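Long-range contact in flagellar protein FlgA (Thermotoga maritima, PDB 3FRN), which probably acts as a periplasmic chaperone for assembly of the P-ring in the flagellar basal body: residues P208-Q214 / E232-Y238. Residues are numbered along the deposited sequence; the frame is centred on the assembly and turned at random.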
loop_
_atom_site.group_PDB
_atom_site.type_symbol
_atom_site.label_atom_id
_atom_site.label_comp_id
_atom_site.label_asym_id
_atom_site.label_seq_id
_atom_site.Cartn_x
_atom_site.Cartn_y
_atom_site.Cartn_z
ATOM N N PRO A 208 8.992 13.471 23.443
ATOM C CA PRO A 208 10.269 14.157 23.703
ATOM C C PRO A 208 11.060 13.466 24.797
ATOM O O PRO A 208 10.468 12.839 25.667
ATOM C CB PRO A 208 9.841 15.557 24.160
ATOM C CG PRO A 208 8.396 15.678 23.802
ATOM C CD PRO A 208 7.849 14.284 23.884
ATOM N N ASP A 209 12.385 13.569 24.749
ATOM C CA ASP A 209 13.224 12.873 25.728
ATOM C C ASP A 209 13.215 13.580 27.087
ATOM O O ASP A 209 13.456 12.961 28.121
ATOM C CB ASP A 209 14.642 12.708 25.187
ATOM C CG ASP A 209 14.666 12.074 23.803
ATOM O OD1 ASP A 209 13.739 11.310 23.476
ATOM O OD2 ASP A 209 15.613 12.337 23.038
ATOM N N VAL A 210 12.963 14.886 27.064
ATOM C CA VAL A 210 12.628 15.658 28.264
ATOM C C VAL A 210 11.403 16.538 28.001
ATOM O O VAL A 210 11.183 17.008 26.888
ATOM C CB VAL A 210 13.797 16.555 28.788
ATOM C CG1 VAL A 210 15.011 15.725 29.195
ATOM C CG2 VAL A 210 14.170 17.622 27.776
ATOM N N VAL A 211 10.598 16.750 29.032
ATOM C CA VAL A 211 9.443 17.623 28.895
ATOM C C VAL A 211 9.658 18.922 29.661
ATOM O O VAL A 211 10.475 18.984 30.584
ATOM C CB VAL A 211 8.125 16.931 29.334
ATOM C CG1 VAL A 211 7.846 15.713 28.464
ATOM C CG2 VAL A 211 8.171 16.539 30.808
ATOM N N LYS A 212 8.932 19.958 29.255
ATOM C CA LYS A 212 8.944 21.240 29.941
ATOM C C LYS A 212 8.543 21.031 31.401
ATOM O O LYS A 212 7.490 20.451 31.683
ATOM C CB LYS A 212 7.971 22.195 29.246
ATOM C CG LYS A 212 8.075 23.631 29.684
ATOM C CD LYS A 212 6.889 24.463 29.199
ATOM C CE LYS A 212 6.862 25.814 29.928
ATOM N NZ LYS A 212 5.566 26.547 29.740
ATOM N N GLY A 213 9.397 21.473 32.323
ATOM C CA GLY A 213 9.087 21.416 33.751
ATOM C C GLY A 213 9.614 20.193 34.481
ATOM O O GLY A 213 9.516 20.104 35.710
ATOM N N GLN A 214 10.172 19.252 33.725
ATOM C CA GLN A 214 10.726 18.010 34.272
ATOM C C GLN A 214 12.017 18.269 35.055
ATOM O O GLN A 214 12.785 19.163 34.709
ATOM C CB GLN A 214 11.003 17.035 33.127
ATOM C CG GLN A 214 11.296 15.595 33.517
ATOM C CD GLN A 214 11.634 14.745 32.300
ATOM O OE1 GLN A 214 11.229 15.057 31.181
ATOM N NE2 GLN A 214 12.384 13.670 32.514
ATOM N N GLU A 232 15.406 22.355 36.242
ATOM C CA GLU A 232 14.055 22.300 35.692
ATOM C C GLU A 232 14.011 22.842 34.269
ATOM O O GLU A 232 14.355 24.001 34.024
ATOM C CB GLU A 232 13.054 23.051 36.565
ATOM C CG GLU A 232 11.620 22.598 36.331
ATOM C CD GLU A 232 10.577 23.607 36.776
ATOM O OE1 GLU A 232 9.367 23.244 36.736
ATOM O OE2 GLU A 232 10.954 24.758 37.164
ATOM N N VAL A 233 13.549 21.993 33.355
ATOM C CA VAL A 233 13.541 22.265 31.915
ATOM C C VAL A 233 12.478 23.295 31.496
ATOM O O VAL A 233 11.325 23.220 31.930
ATOM C CB VAL A 233 13.346 20.956 31.118
ATOM C CG1 VAL A 233 13.999 21.069 29.784
ATOM C CG2 VAL A 233 13.959 19.768 31.851
ATOM N N LEU A 234 12.879 24.250 30.654
ATOM C CA LEU A 234 11.998 25.352 30.213
ATOM C C LEU A 234 11.217 24.999 28.944
ATOM O O LEU A 234 10.232 25.660 28.612
ATOM C CB LEU A 234 12.823 26.635 29.994
ATOM C CG LEU A 234 12.287 28.056 29.719
ATOM C CD1 LEU A 234 11.970 28.312 28.231
ATOM C CD2 LEU A 234 11.108 28.437 30.624
ATOM N N GLU A 235 11.670 23.967 28.234
ATOM C CA GLU A 235 11.053 23.537 26.979
ATOM C C GLU A 235 11.047 22.015 26.904
ATOM O O GLU A 235 11.787 21.345 27.628
ATOM C CB GLU A 235 11.843 24.075 25.782
ATOM C CG GLU A 235 11.801 25.576 25.575
ATOM C CD GLU A 235 13.130 26.130 25.084
ATOM O OE1 GLU A 235 14.157 25.430 25.225
ATOM O OE2 GLU A 235 13.149 27.268 24.565
ATOM N N ASN A 236 10.222 21.470 26.015
ATOM C CA ASN A 236 10.313 20.056 25.662
ATOM C C ASN A 236 11.552 19.854 24.795
ATOM O O ASN A 236 11.992 20.783 24.127
ATOM C CB ASN A 236 9.047 19.608 24.940
ATOM C CG ASN A 236 7.835 19.591 25.855
ATOM O OD1 ASN A 236 7.408 18.531 26.314
ATOM N ND2 ASN A 236 7.284 20.769 26.142
ATOM N N GLY A 237 12.147 18.664 24.823
ATOM C CA GLY A 237 13.398 18.455 24.089
ATOM C C GLY A 237 13.758 17.022 23.753
ATOM O O GLY A 237 13.352 16.076 24.436
ATOM N N TYR A 238 14.532 16.862 22.687
ATOM C CA TYR A 238 14.985 15.537 22.262
ATOM C C TYR A 238 16.483 15.461 22.538
ATOM O O TYR A 238 17.091 16.487 22.829
ATOM C CB TYR A 238 14.679 15.312 20.762
ATOM C CG TYR A 238 13.188 15.271 20.426
ATOM C CD1 TYR A 238 12.459 14.095 20.556
ATOM C CD2 TYR A 238 12.516 16.407 19.990
ATOM C CE1 TYR A 238 11.111 14.041 20.271
ATOM C CE2 TYR A 238 11.159 16.366 19.702
ATOM C CZ TYR A 238 10.468 15.179 19.837
ATOM O OH TYR A 238 9.129 15.123 19.546
#
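G237 is paired with two consecutive residues, D209 and V210, in a classic beta bulge where the segment leading into strand 215-219 runs antiparallel to the chain leaving strand 229-233. The G237 carbonyl receives a nearly straight bond from V210 N (2.9 Å, 170°) and a weak, bent one from D209 N, while G237 N returns a bond to V210 O. Beside the bulge, P208 lays CB over one face of the Y238 ring and brings CA to 3.5 Å from CE1; the phenol oxygen bonds to D206 O. On its other flank P208 lies alongside N236, both side chains pointing the same way, and N236 OD1 reaches V211 CB. V210 packs CG2 against CG1 of V233 (4.0 Å), two buried valines that both touch V216 of strand 215-219. Residues 211-214 make a type II turn, with glycine at 213 suiting its positive phi. K212 sets CG 3.1 Å from L234 O, its extended chain then leading away. Q214, with CG anti to the backbone N (chi1 -167°), steadies the turn: V211 N-H meets its OE1 in the carbonyl plane at 2.8 Å. The turn is tied to the strand end by G213 N to V233 O, and V233 N reaches Q214 O at 3.2 Å.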